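Local atomic coordinates of putative LacI-family transcriptional regulator (PDB entry 3GBV), a protein that probably regulates transcription as a LacI-family repressor or activator, its periplasmic-binding-protein-like domain probably sensing a small effector. Residues Asp51-Asn56 with Ala76-Gln81; His118-Phe123 with Glu155-Gly160; Lys210-Gly215 with Asp232-Asn237; Ala251-Leu256 with Tyr280-Leu285. One frame throughout, in Å; residues are numbered along the deposited sequence.

Contact 1: Asp51-Asn56 with Ala76-Gln81. With EDO (1,2-ethanediol), chain C.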
loop_
_atom_site.group_PDB
_atom_site.type_symbol
_atom_site.label_atom_id
_atom_site.label_comp_id
_atom_site.label_asym_id
_atom_site.label_seq_id
_atom_site.Cartn_x
_atom_site.Cartn_y
_atom_site.Cartn_z
ATOM N N ASP A 51 -29.866 11.443 -0.999
ATOM C CA ASP A 51 -29.924 11.410 -2.450
ATOM C C ASP A 51 -28.953 12.516 -2.828
ATOM O O ASP A 51 -29.169 13.674 -2.487
ATOM C CB ASP A 51 -31.328 11.752 -2.951
ATOM C CG ASP A 51 -31.497 11.473 -4.434
ATOM O OD1 ASP A 51 -30.496 11.599 -5.180
ATOM O OD2 ASP A 51 -32.629 11.137 -4.852
ATOM N N PRO A 52 -27.869 12.176 -3.530
ATOM C CA PRO A 52 -26.876 13.180 -3.918
ATOM C C PRO A 52 -27.267 14.126 -5.047
ATOM O O PRO A 52 -26.669 15.190 -5.201
ATOM C CB PRO A 52 -25.655 12.339 -4.312
ATOM C CG PRO A 52 -25.955 10.947 -3.778
ATOM C CD PRO A 52 -27.436 10.835 -3.948
ATOM N N TYR A 53 -28.266 13.753 -5.837
ATOM C CA TYR A 53 -28.628 14.591 -6.968
ATOM C C TYR A 53 -29.994 15.244 -6.902
ATOM O O TYR A 53 -30.413 15.926 -7.840
ATOM C CB TYR A 53 -28.459 13.776 -8.252
ATOM C CG TYR A 53 -27.125 13.051 -8.279
ATOM C CD1 TYR A 53 -27.009 11.745 -7.799
ATOM C CD2 TYR A 53 -25.964 13.704 -8.691
ATOM C CE1 TYR A 53 -25.766 11.111 -7.728
ATOM C CE2 TYR A 53 -24.721 13.082 -8.623
ATOM C CZ TYR A 53 -24.628 11.790 -8.141
ATOM O OH TYR A 53 -23.400 11.183 -8.069
ATOM N N ASP A 54 -30.676 15.049 -5.781
ATOM C CA ASP A 54 -31.988 15.637 -5.572
ATOM C C ASP A 54 -31.822 16.695 -4.482
ATOM O O ASP A 54 -31.839 16.375 -3.293
ATOM C CB ASP A 54 -32.972 14.565 -5.113
ATOM C CG ASP A 54 -34.388 15.086 -4.996
ATOM O OD1 ASP A 54 -34.589 16.162 -4.389
ATOM O OD2 ASP A 54 -35.307 14.413 -5.506
ATOM N N TYR A 55 -31.652 17.947 -4.896
ATOM C CA TYR A 55 -31.458 19.055 -3.963
ATOM C C TYR A 55 -32.488 19.088 -2.854
ATOM O O TYR A 55 -32.143 19.082 -1.672
ATOM C CB TYR A 55 -31.494 20.392 -4.705
ATOM C CG TYR A 55 -31.637 21.595 -3.796
ATOM C CD1 TYR A 55 -30.536 22.144 -3.140
ATOM C CD2 TYR A 55 -32.886 22.182 -3.588
ATOM C CE1 TYR A 55 -30.677 23.258 -2.304
ATOM C CE2 TYR A 55 -33.039 23.288 -2.756
ATOM C CZ TYR A 55 -31.935 23.823 -2.119
ATOM O OH TYR A 55 -32.107 24.931 -1.324
ATOM N N ASN A 56 -33.756 19.153 -3.241
ATOM C CA ASN A 56 -34.835 19.208 -2.271
ATOM C C ASN A 56 -34.770 18.027 -1.307
ATOM O O ASN A 56 -35.051 18.176 -0.119
ATOM C CB ASN A 56 -36.178 19.244 -2.998
ATOM C CG ASN A 56 -36.300 20.441 -3.923
ATOM O OD1 ASN A 56 -36.434 21.584 -3.475
ATOM N ND2 ASN A 56 -36.243 20.186 -5.225
ATOM N N ALA A 76 -19.635 13.060 3.692
ATOM C CA ALA A 76 -18.999 12.815 2.402
ATOM C C ALA A 76 -19.783 13.594 1.355
ATOM O O ALA A 76 -20.897 13.214 1.003
ATOM C CB ALA A 76 -19.032 11.339 2.074
ATOM N N PRO A 77 -19.212 14.697 0.848
ATOM C CA PRO A 77 -19.848 15.554 -0.168
ATOM C C PRO A 77 -19.834 14.962 -1.579
ATOM O O PRO A 77 -18.860 14.343 -1.988
ATOM C CB PRO A 77 -19.020 16.844 -0.118
ATOM C CG PRO A 77 -18.230 16.745 1.176
ATOM C CD PRO A 77 -17.949 15.288 1.311
ATOM N N THR A 78 -20.915 15.159 -2.319
ATOM C CA THR A 78 -20.988 14.677 -3.693
ATOM C C THR A 78 -21.127 15.929 -4.564
ATOM O O THR A 78 -20.184 16.311 -5.263
ATOM C CB THR A 78 -22.198 13.726 -3.902
ATOM O OG1 THR A 78 -22.065 12.582 -3.046
ATOM C CG2 THR A 78 -22.265 13.251 -5.345
ATOM N N VAL A 79 -22.297 16.564 -4.508
ATOM C CA VAL A 79 -22.561 17.793 -5.254
ATOM C C VAL A 79 -22.387 18.931 -4.247
ATOM O O VAL A 79 -23.299 19.237 -3.478
ATOM C CB VAL A 79 -24.019 17.828 -5.810
ATOM C CG1 VAL A 79 -24.319 19.188 -6.408
ATOM C CG2 VAL A 79 -24.213 16.735 -6.862
ATOM N N PRO A 80 -21.213 19.571 -4.236
ATOM C CA PRO A 80 -20.990 20.665 -3.284
ATOM C C PRO A 80 -21.952 21.857 -3.352
ATOM O O PRO A 80 -22.235 22.480 -2.328
ATOM C CB PRO A 80 -19.531 21.061 -3.547
ATOM C CG PRO A 80 -19.345 20.739 -4.995
ATOM C CD PRO A 80 -20.054 19.403 -5.132
ATOM N N GLN A 81 -22.471 22.168 -4.535
ATOM C CA GLN A 81 -23.373 23.309 -4.660
ATOM C C GLN A 81 -24.724 23.156 -3.961
ATOM O O GLN A 81 -25.546 24.068 -3.984
ATOM C CB GLN A 81 -23.592 23.670 -6.133
ATOM C CG GLN A 81 -23.898 22.493 -7.036
ATOM C CD GLN A 81 -22.656 21.945 -7.711
ATOM O OE1 GLN A 81 -21.650 21.656 -7.061
ATOM N NE2 GLN A 81 -22.725 21.791 -9.033
HETATM C C1 EDO C . -24.063 16.657 -1.005
HETATM O O1 EDO C . -22.871 17.216 -1.566
HETATM C C2 EDO C . -25.182 16.673 -2.051
HETATM O O2 EDO C . -24.778 15.925 -3.207
#

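Contact 2: His118-Phe123 with Glu155-Gly160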
loop_
_atom_site.group_PDB
_atom_site.type_symbol
_atom_site.label_atom_id
_atom_site.label_comp_id
_atom_site.label_asym_id
_atom_site.label_seq_id
_atom_site.Cartn_x
_atom_site.Cartn_y
_atom_site.Cartn_z
ATOM N N HIS A 118 -5.292 15.791 -6.447
ATOM C CA HIS A 118 -4.386 16.236 -7.493
ATOM C C HIS A 118 -3.239 15.246 -7.679
ATOM O O HIS A 118 -2.964 14.811 -8.795
ATOM C CB HIS A 118 -3.834 17.629 -7.163
ATOM C CG HIS A 118 -3.090 18.265 -8.296
ATOM N ND1 HIS A 118 -1.731 18.503 -8.257
ATOM C CD2 HIS A 118 -3.509 18.693 -9.512
ATOM C CE1 HIS A 118 -1.346 19.048 -9.397
ATOM N NE2 HIS A 118 -2.406 19.174 -10.177
ATOM N N GLN A 119 -2.586 14.888 -6.576
ATOM C CA GLN A 119 -1.461 13.951 -6.597
ATOM C C GLN A 119 -1.900 12.543 -6.980
ATOM O O GLN A 119 -1.150 11.815 -7.622
ATOM C CB GLN A 119 -0.784 13.907 -5.227
ATOM C CG GLN A 119 0.505 13.108 -5.183
ATOM C CD GLN A 119 1.593 13.725 -6.042
ATOM O OE1 GLN A 119 1.700 14.952 -6.132
ATOM N NE2 GLN A 119 2.417 12.881 -6.665
ATOM N N SER A 120 -3.108 12.163 -6.575
ATOM C CA SER A 120 -3.626 10.838 -6.877
ATOM C C SER A 120 -3.788 10.670 -8.382
ATOM O O SER A 120 -3.509 9.604 -8.931
ATOM C CB SER A 120 -4.968 10.617 -6.178
ATOM O OG SER A 120 -5.513 9.349 -6.504
ATOM N N GLY A 121 -4.229 11.734 -9.044
ATOM C CA GLY A 121 -4.420 11.695 -10.481
ATOM C C GLY A 121 -3.103 11.735 -11.228
ATOM O O GLY A 121 -2.945 11.076 -12.257
ATOM N N TYR A 122 -2.161 12.518 -10.708
ATOM C CA TYR A 122 -0.834 12.654 -11.301
ATOM C C TYR A 122 -0.176 11.262 -11.290
ATOM O O TYR A 122 0.422 10.820 -12.278
ATOM C CB TYR A 122 -0.010 13.639 -10.464
ATOM C CG TYR A 122 1.283 14.097 -11.097
ATOM C CD1 TYR A 122 1.286 15.059 -12.102
ATOM C CD2 TYR A 122 2.506 13.578 -10.678
ATOM C CE1 TYR A 122 2.478 15.492 -12.677
ATOM C CE2 TYR A 122 3.705 14.002 -11.244
ATOM C CZ TYR A 122 3.684 14.959 -12.243
ATOM O OH TYR A 122 4.875 15.369 -12.806
ATOM N N PHE A 123 -0.300 10.584 -10.154
ATOM C CA PHE A 123 0.239 9.239 -9.971
ATOM C C PHE A 123 -0.440 8.248 -10.916
ATOM O O PHE A 123 0.217 7.370 -11.491
ATOM C CB PHE A 123 0.014 8.779 -8.521
ATOM C CG PHE A 123 0.281 7.311 -8.290
ATOM C CD1 PHE A 123 1.567 6.848 -8.029
ATOM C CD2 PHE A 123 -0.762 6.394 -8.322
ATOM C CE1 PHE A 123 1.803 5.486 -7.796
ATOM C CE2 PHE A 123 -0.532 5.032 -8.091
ATOM C CZ PHE A 123 0.751 4.578 -7.827
ATOM N N GLU A 155 -13.029 15.135 -9.953
ATOM C CA GLU A 155 -12.694 16.221 -10.867
ATOM C C GLU A 155 -11.231 16.614 -10.706
ATOM O O GLU A 155 -10.485 16.728 -11.676
ATOM C CB GLU A 155 -13.572 17.440 -10.579
ATOM C CG GLU A 155 -13.387 18.593 -11.557
ATOM C CD GLU A 155 -13.667 19.954 -10.924
ATOM O OE1 GLU A 155 -14.662 20.068 -10.175
ATOM O OE2 GLU A 155 -12.895 20.909 -11.181
ATOM N N SER A 156 -10.828 16.816 -9.463
ATOM C CA SER A 156 -9.472 17.210 -9.147
ATOM C C SER A 156 -8.450 16.152 -9.598
ATOM O O SER A 156 -7.372 16.490 -10.108
ATOM C CB SER A 156 -9.383 17.451 -7.643
ATOM O OG SER A 156 -8.438 18.446 -7.345
ATOM N N ARG A 157 -8.783 14.876 -9.399
ATOM C CA ARG A 157 -7.900 13.786 -9.811
ATOM C C ARG A 157 -7.634 13.919 -11.300
ATOM O O ARG A 157 -6.514 13.719 -11.766
ATOM C CB ARG A 157 -8.547 12.413 -9.552
ATOM C CG ARG A 157 -8.421 11.899 -8.129
ATOM C CD ARG A 157 -9.264 10.645 -7.926
ATOM N NE ARG A 157 -9.237 10.179 -6.540
ATOM C CZ ARG A 157 -10.015 9.210 -6.072
ATOM N NH1 ARG A 157 -10.880 8.616 -6.885
ATOM N NH2 ARG A 157 -9.918 8.827 -4.804
ATOM N N GLU A 158 -8.682 14.270 -12.036
ATOM C CA GLU A 158 -8.591 14.423 -13.476
ATOM C C GLU A 158 -7.638 15.553 -13.856
ATOM O O GLU A 158 -6.895 15.454 -14.832
ATOM C CB GLU A 158 -9.984 14.675 -14.065
ATOM C CG GLU A 158 -10.062 14.323 -15.526
ATOM C CD GLU A 158 -11.454 14.483 -16.094
ATOM O OE1 GLU A 158 -12.397 13.843 -15.576
ATOM O OE2 GLU A 158 -11.597 15.250 -17.069
ATOM N N ILE A 159 -7.655 16.627 -13.077
ATOM C CA ILE A 159 -6.773 17.760 -13.330
ATOM C C ILE A 159 -5.299 17.373 -13.144
ATOM O O ILE A 159 -4.430 17.800 -13.911
ATOM C CB ILE A 159 -7.122 18.950 -12.396
ATOM C CG1 ILE A 159 -8.472 19.546 -12.806
ATOM C CG2 ILE A 159 -6.047 20.023 -12.473
ATOM C CD1 ILE A 159 -8.967 20.636 -11.868
ATOM N N GLY A 160 -5.019 16.568 -12.125
ATOM C CA GLY A 160 -3.648 16.149 -11.884
ATOM C C GLY A 160 -3.210 15.190 -12.973
ATOM O O GLY A 160 -2.039 15.140 -13.367
#

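Contact 3: Lys210-Gly215 with Asp232-Asn237. With EDO (1,2-ethanediol), chain D.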
loop_
_atom_site.group_PDB
_atom_site.type_symbol
_atom_site.label_atom_id
_atom_site.label_comp_id
_atom_site.label_asym_id
_atom_site.label_seq_id
_atom_site.Cartn_x
_atom_site.Cartn_y
_atom_site.Cartn_z
ATOM N N LYS A 210 -16.370 2.706 -9.772
ATOM C CA LYS A 210 -17.153 1.688 -10.468
ATOM C C LYS A 210 -16.468 1.238 -11.759
ATOM O O LYS A 210 -17.127 1.092 -12.791
ATOM C CB LYS A 210 -18.535 2.251 -10.821
ATOM C CG LYS A 210 -19.180 3.100 -9.734
ATOM C CD LYS A 210 -19.790 2.256 -8.629
ATOM C CE LYS A 210 -21.217 1.840 -8.969
ATOM N NZ LYS A 210 -22.144 3.013 -9.044
ATOM N N VAL A 211 -15.159 1.020 -11.709
ATOM C CA VAL A 211 -14.420 0.600 -12.887
ATOM C C VAL A 211 -14.903 -0.768 -13.386
ATOM O O VAL A 211 -14.719 -1.109 -14.551
ATOM C CB VAL A 211 -12.889 0.534 -12.598
ATOM C CG1 VAL A 211 -12.584 -0.596 -11.631
ATOM C CG2 VAL A 211 -12.115 0.356 -13.891
ATOM N N TYR A 212 -15.530 -1.539 -12.504
ATOM C CA TYR A 212 -16.030 -2.861 -12.860
ATOM C C TYR A 212 -17.053 -2.808 -13.996
ATOM O O TYR A 212 -17.242 -3.794 -14.714
ATOM C CB TYR A 212 -16.651 -3.543 -11.631
ATOM C CG TYR A 212 -17.900 -2.872 -11.099
ATOM C CD1 TYR A 212 -19.129 -3.039 -11.738
ATOM C CD2 TYR A 212 -17.854 -2.065 -9.963
ATOM C CE1 TYR A 212 -20.279 -2.423 -11.264
ATOM C CE2 TYR A 212 -19.009 -1.439 -9.477
ATOM C CZ TYR A 212 -20.216 -1.626 -10.138
ATOM O OH TYR A 212 -21.362 -1.022 -9.679
ATOM N N ILE A 213 -17.718 -1.665 -14.149
ATOM C CA ILE A 213 -18.713 -1.503 -15.209
ATOM C C ILE A 213 -18.012 -1.685 -16.554
ATOM O O ILE A 213 -18.524 -2.346 -17.455
ATOM C CB ILE A 213 -19.366 -0.094 -15.164
ATOM C CG1 ILE A 213 -20.222 0.044 -13.911
ATOM C CG2 ILE A 213 -20.226 0.133 -16.396
ATOM C CD1 ILE A 213 -20.680 1.457 -13.648
ATOM N N ILE A 214 -16.829 -1.096 -16.672
ATOM C CA ILE A 214 -16.050 -1.184 -17.896
ATOM C C ILE A 214 -15.363 -2.539 -17.948
ATOM O O ILE A 214 -15.249 -3.152 -19.010
ATOM C CB ILE A 214 -14.958 -0.104 -17.951
ATOM C CG1 ILE A 214 -15.552 1.285 -17.670
ATOM C CG2 ILE A 214 -14.271 -0.150 -19.308
ATOM C CD1 ILE A 214 -16.452 1.800 -18.762
ATOM N N GLY A 215 -14.894 -2.997 -16.795
ATOM C CA GLY A 215 -14.217 -4.275 -16.737
ATOM C C GLY A 215 -15.114 -5.451 -17.085
ATOM O O GLY A 215 -14.716 -6.338 -17.842
ATOM N N ASP A 232 -10.314 1.934 -5.944
ATOM C CA ASP A 232 -10.968 1.200 -4.880
ATOM C C ASP A 232 -11.159 -0.295 -5.019
ATOM O O ASP A 232 -11.344 -0.840 -6.114
ATOM C CB ASP A 232 -12.286 1.899 -4.565
ATOM C CG ASP A 232 -12.087 3.385 -4.310
ATOM O OD1 ASP A 232 -11.261 3.746 -3.441
ATOM O OD2 ASP A 232 -12.743 4.194 -4.985
ATOM N N LEU A 233 -11.103 -0.948 -3.867
ATOM C CA LEU A 233 -11.203 -2.385 -3.772
ATOM C C LEU A 233 -12.592 -2.987 -3.641
ATOM O O LEU A 233 -12.806 -3.857 -2.809
ATOM C CB LEU A 233 -10.312 -2.855 -2.620
ATOM C CG LEU A 233 -8.812 -3.044 -2.914
ATOM C CD1 LEU A 233 -8.367 -2.175 -4.062
ATOM C CD2 LEU A 233 -8.004 -2.737 -1.680
ATOM N N LEU A 234 -13.545 -2.526 -4.446
ATOM C CA LEU A 234 -14.875 -3.127 -4.414
ATOM C C LEU A 234 -14.645 -4.561 -4.880
ATOM O O LEU A 234 -13.716 -4.825 -5.649
ATOM C CB LEU A 234 -15.818 -2.438 -5.397
ATOM C CG LEU A 234 -16.578 -1.197 -4.941
ATOM C CD1 LEU A 234 -15.592 -0.086 -4.621
ATOM C CD2 LEU A 234 -17.550 -0.772 -6.042
ATOM N N GLU A 235 -15.486 -5.484 -4.438
ATOM C CA GLU A 235 -15.318 -6.879 -4.815
ATOM C C GLU A 235 -15.362 -7.085 -6.330
ATOM O O GLU A 235 -14.603 -7.878 -6.874
ATOM C CB GLU A 235 -16.380 -7.745 -4.140
ATOM C CG GLU A 235 -15.911 -9.168 -3.928
ATOM C CD GLU A 235 -16.997 -10.089 -3.413
ATOM O OE1 GLU A 235 -17.678 -9.725 -2.425
ATOM O OE2 GLU A 235 -17.158 -11.186 -3.996
ATOM N N ARG A 236 -16.241 -6.370 -7.018
ATOM C CA ARG A 236 -16.323 -6.528 -8.456
ATOM C C ARG A 236 -15.095 -5.945 -9.134
ATOM O O ARG A 236 -14.684 -6.401 -10.203
ATOM C CB ARG A 236 -17.611 -5.899 -8.988
ATOM C CG ARG A 236 -18.863 -6.582 -8.430
ATOM C CD ARG A 236 -19.963 -6.633 -9.471
ATOM N NE ARG A 236 -21.005 -5.655 -9.223
ATOM C CZ ARG A 236 -21.913 -5.294 -10.121
ATOM N NH1 ARG A 236 -21.910 -5.829 -11.338
ATOM N NH2 ARG A 236 -22.823 -4.390 -9.796
ATOM N N ASN A 237 -14.489 -4.946 -8.500
ATOM C CA ASN A 237 -13.282 -4.343 -9.052
ATOM C C ASN A 237 -12.134 -5.333 -8.949
ATOM O O ASN A 237 -11.369 -5.526 -9.897
ATOM C CB ASN A 237 -12.916 -3.069 -8.291
ATOM C CG ASN A 237 -13.737 -1.880 -8.722
ATOM O OD1 ASN A 237 -14.571 -1.985 -9.622
ATOM N ND2 ASN A 237 -13.503 -0.730 -8.083
HETATM C C1 EDO D . -12.648 7.378 -4.689
HETATM O O1 EDO D . -13.065 6.789 -5.921
HETATM C C2 EDO D . -13.807 8.125 -4.031
HETATM O O2 EDO D . -14.754 7.194 -3.514
#

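Contact 4: Ala251-Leu256 with Tyr280-Leu285. With EDO (1,2-ethanediol), chain F.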
loop_
_atom_site.group_PDB
_atom_site.type_symbol
_atom_site.label_atom_id
_atom_site.label_comp_id
_atom_site.label_asym_id
_atom_site.label_seq_id
_atom_site.Cartn_x
_atom_site.Cartn_y
_atom_site.Cartn_z
ATOM N N ALA A 251 -6.082 2.219 -4.215
ATOM C CA ALA A 251 -6.877 2.190 -2.995
ATOM C C ALA A 251 -6.582 3.392 -2.111
ATOM O O ALA A 251 -5.536 4.029 -2.239
ATOM C CB ALA A 251 -6.609 0.900 -2.236
ATOM N N GLN A 252 -7.499 3.693 -1.199
ATOM C CA GLN A 252 -7.325 4.837 -0.304
ATOM C C GLN A 252 -7.697 4.525 1.149
ATOM O O GLN A 252 -7.857 5.434 1.965
ATOM C CB GLN A 252 -8.171 6.004 -0.806
ATOM C CG GLN A 252 -9.638 5.655 -0.880
ATOM C CD GLN A 252 -10.469 6.774 -1.436
ATOM O OE1 GLN A 252 -11.268 6.560 -2.332
ATOM N NE2 GLN A 252 -10.296 7.974 -0.902
ATOM N N GLN A 253 -7.825 3.241 1.464
ATOM C CA GLN A 253 -8.181 2.801 2.810
ATOM C C GLN A 253 -9.451 3.459 3.361
ATOM O O GLN A 253 -9.396 4.288 4.281
ATOM C CB GLN A 253 -7.008 3.048 3.762
ATOM C CG GLN A 253 -5.826 2.124 3.517
ATOM C CD GLN A 253 -4.614 2.505 4.327
ATOM O OE1 GLN A 253 -4.706 2.770 5.527
ATOM N NE2 GLN A 253 -3.462 2.523 3.678
ATOM N N PRO A 254 -10.615 3.103 2.791
ATOM C CA PRO A 254 -11.897 3.661 3.239
ATOM C C PRO A 254 -12.210 3.285 4.685
ATOM O O PRO A 254 -12.767 4.096 5.437
ATOM C CB PRO A 254 -12.899 3.073 2.247
ATOM C CG PRO A 254 -12.231 1.784 1.791
ATOM C CD PRO A 254 -10.799 2.204 1.636
ATOM N N GLU A 255 -11.847 2.064 5.082
ATOM C CA GLU A 255 -12.097 1.618 6.458
ATOM C C GLU A 255 -11.485 2.611 7.450
ATOM O O GLU A 255 -12.158 3.076 8.369
ATOM C CB GLU A 255 -11.494 0.222 6.717
ATOM C CG GLU A 255 -11.895 -0.879 5.731
ATOM C CD GLU A 255 -11.108 -0.842 4.408
ATOM O OE1 GLU A 255 -10.179 -0.009 4.269
ATOM O OE2 GLU A 255 -11.421 -1.657 3.507
ATOM N N LEU A 256 -10.205 2.926 7.253
ATOM C CA LEU A 256 -9.482 3.854 8.121
ATOM C C LEU A 256 -10.041 5.278 8.067
ATOM O O LEU A 256 -10.007 5.999 9.069
ATOM C CB LEU A 256 -7.996 3.877 7.752
ATOM C CG LEU A 256 -7.040 4.666 8.658
ATOM C CD1 LEU A 256 -7.135 4.152 10.092
ATOM C CD2 LEU A 256 -5.613 4.517 8.131
ATOM N N TYR A 280 -4.320 13.519 4.521
ATOM C CA TYR A 280 -4.244 12.921 3.207
ATOM C C TYR A 280 -3.964 11.435 3.339
ATOM O O TYR A 280 -2.977 11.028 3.940
ATOM C CB TYR A 280 -3.160 13.617 2.369
ATOM C CG TYR A 280 -3.566 14.994 1.873
ATOM C CD1 TYR A 280 -4.788 15.189 1.224
ATOM C CD2 TYR A 280 -2.716 16.092 2.021
ATOM C CE1 TYR A 280 -5.154 16.436 0.731
ATOM C CE2 TYR A 280 -3.069 17.351 1.531
ATOM C CZ TYR A 280 -4.287 17.515 0.886
ATOM O OH TYR A 280 -4.631 18.748 0.381
HETATM N N MSE A 281 -4.861 10.627 2.793
HETATM C CA MSE A 281 -4.730 9.173 2.844
HETATM C C MSE A 281 -3.727 8.703 1.791
HETATM O O MSE A 281 -3.428 9.428 0.847
HETATM C CB MSE A 281 -6.095 8.526 2.600
HETATM C CG MSE A 281 -7.160 8.997 3.590
HETATM SE SE MSE A 281 -6.541 8.520 5.410
HETATM C CE MSE A 281 -6.711 6.568 5.463
ATOM N N PRO A 282 -3.199 7.482 1.937
ATOM C CA PRO A 282 -2.229 6.978 0.958
ATOM C C PRO A 282 -2.810 6.673 -0.418
ATOM O O PRO A 282 -4.020 6.484 -0.571
ATOM C CB PRO A 282 -1.672 5.729 1.638
ATOM C CG PRO A 282 -2.833 5.236 2.422
ATOM C CD PRO A 282 -3.417 6.501 3.014
ATOM N N ILE A 283 -1.927 6.650 -1.415
ATOM C CA ILE A 283 -2.284 6.350 -2.800
ATOM C C ILE A 283 -1.678 4.964 -3.073
ATOM O O ILE A 283 -0.600 4.839 -3.658
ATOM C CB ILE A 283 -1.682 7.441 -3.729
ATOM C CG1 ILE A 283 -2.301 8.802 -3.367
ATOM C CG2 ILE A 283 -1.909 7.102 -5.192
ATOM C CD1 ILE A 283 -1.518 9.985 -3.886
ATOM N N ASP A 284 -2.374 3.926 -2.615
ATOM C CA ASP A 284 -1.899 2.555 -2.763
ATOM C C ASP A 284 -2.143 1.921 -4.128
ATOM O O ASP A 284 -3.252 1.968 -4.666
ATOM C CB ASP A 284 -2.518 1.651 -1.687
ATOM C CG ASP A 284 -2.133 2.070 -0.272
ATOM O OD1 ASP A 284 -0.990 2.535 -0.081
ATOM O OD2 ASP A 284 -2.974 1.918 0.649
ATOM N N LEU A 285 -1.093 1.323 -4.682
ATOM C CA LEU A 285 -1.203 0.654 -5.966
ATOM C C LEU A 285 -1.335 -0.857 -5.791
ATOM O O LEU A 285 -0.506 -1.505 -5.144
ATOM C CB LEU A 285 0.011 0.941 -6.836
ATOM C CG LEU A 285 -0.207 0.288 -8.191
ATOM C CD1 LEU A 285 -0.967 1.260 -9.096
ATOM C CD2 LEU A 285 1.121 -0.116 -8.774
HETATM C C1 EDO F . 0.602 -0.476 -1.904
HETATM O O1 EDO F . 1.140 -1.460 -2.825
HETATM C C2 EDO F . 1.434 0.830 -1.915
HETATM O O2 EDO F . 1.191 1.578 -3.106
#

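Contact 1: Asp51-Asn56 with Ala76-Gln81
The phenol ring of Tyr53 meets Thr78 and Val79 along its CD2-CE2 side and hydroxyl: Thr78 CG2 lies 3.6 Å from Tyr53 OH, and Val79 CG2 stands 3.9 Å from Tyr53 CD2. One face of the ring carries Pro52 CB, set off toward the rim, and His145 stacks on the ring from across the cleft. Pro52 in turn presses CB to within 3.7 Å of Thr78 CG2. With CG2 anti to the backbone N (chi1 -61° for OG1), Thr78 offers its methyl to the proline and tyrosine while OG1 bonds the hydroxyl of Tyr50. Val79 lays CG2 against Pro52 O at 3.3 Å. No direct hydrogen bond joins the two loops; a 1,2-ethanediol, probably from the crystallisation liquor, does so instead. The diol O2 donates to Pro52 O and accepts from Val79 N at 2.9 Å. The diol O1 accepts from Thr78 N. Within the first segment, Asp51 OD1 accepts from Tyr53 N, an Asx turn just before helix 55-66. Backbone N-H and C=O groups thus converge on one diol beside Val79; such polar groups can hold a small hydroxylated molecule, and the loops may, as in relatives, line the effector cleft.

Contact 2: His118-Phe123 with Glu155-Gly160
His118 opens the contact by bringing its imidazole back toward the other helix: CG lies anti to the backbone N (chi1 -170°), which puts CD2 3.5 Å from Gly160 CA, with Ile159 CG2 at the ring edge. His118 O receives a nearly straight CA-H...O contact from Gly160 CA, 3.4 Å away. Ser120 faces the aliphatic start of Arg157, but its OG is bonded by Gln115 and Tyr231, and Arg157 NE by Gln153. Gly121 lies closest of all, its CA 3.2 Å from Arg157 O; a glycine suits this place because a CB would run into that carbonyl. Tyr122 ends the sequence of contacts with Gly160 O at its ring edge, 3.6 Å from CD1, and its CA also approaches that oxygen. With a glycine on each side, the axes come within 6.3 Å and cross at -49°. Helices 117-131 and 152-168 thus pack backbone to backbone, Tyr122 meeting Tyr164 edge-to-face further along, while Phe123 reaches Ile283 near strand 284-286 and Gln119 bonds Glu289 of the second subunit.

Contact 3: Lys210-Gly215 with Asp232-Asn237
Asn237 OD1 is met by two neighbours across the contact: Tyr212 N gives it a weak, bent bond at 3.1 Å, and Val211 CG1 presses against the same oxygen. ND2 fixes the amide from its own side, donating to Asp232 O in the same segment at 2.9 Å in an almost straight bond (171°), and also to Ser209 O. Asparagine fits because one short side chain supplies donor and acceptor together. Tyr212 holds its CG between the backbone N and the carbonyl carbon (chi1 66°), which turns the ring toward helix 235-243. There Asn237 OD1 lies at the ring edge, in plane, and Leu234 CD2 stands 3.8 Å from Tyr212 CE2. Over one face the guanidinium of Arg236 lies flat, its centre 4.2 Å from that of the ring and the planes 29° apart, a cation-pi stack; Arg236 NH1 also forms a salt bridge with Glu216. The amide, though its bond across is weak, helps link the starts of two helices that follow neighbouring strands of one sheet, and the cation probably has its charge partly balanced by Glu216.

Contact 4: Ala251-Leu256 with Tyr280-Leu285
Gln253 sets CG anti to its carbonyl carbon (chi1 -70°) and then runs extended, so that its amide spans to Asp284. NE2 gives a straight bond (169°) to the syn lone pair of Asp284 OD2 at 3.1 Å, with amide and carboxylate nearly coplanar. Tyr294 OH bonds the same oxygen. The amide crosses the ring of Pro282 on the way. Selenomethionine Met281 instead curls, bent at chi2 and chi3, and its CE methyl lies 3.5 Å from Leu256 CD2 and close to Gln253 CB; a long, flexible apolar side chain suits this buried place between the linker and the start of helix 254-270. These segments cross between the lobes, probably as two of the hinge connections of the periplasmic-binding-protein fold, here joined at one antiparallel hydrogen-bonded pair. In it Ala251 N bonds Asp284 O (2.9 Å) and Asp284 N bonds Ala251 O (3.2 Å). The small Ala251 CB lets Asp284 CB sit 4.2 Å away on the same face. Next along, Leu285 N and O hold a 1,2-ethanediol that also bonds Leu285 O of the second subunit.

Overall arrangement
Contact 1 belongs to the lobe holding the all-parallel sheet, contacts 2 and 3 to the other lobe, and contact 4 to the segments crossing between them. Contact 3 is the most buried; the other three are partly buried. Contacts 2 and 4 touch, Phe123 packing on Ile283 and Leu285, and both reach the second subunit, whereas contacts 1 and 3 involve no other chain. Leu233 of contact 3 rests on Ala251 of contact 4. Their chemistry differs accordingly: contact 1 brings loops together around a bound diol, contact 2 is glycine-mediated helix packing, contact 3 combines an amide bridge with a cation-pi stack, and contact 4 adds backbone strand pairing.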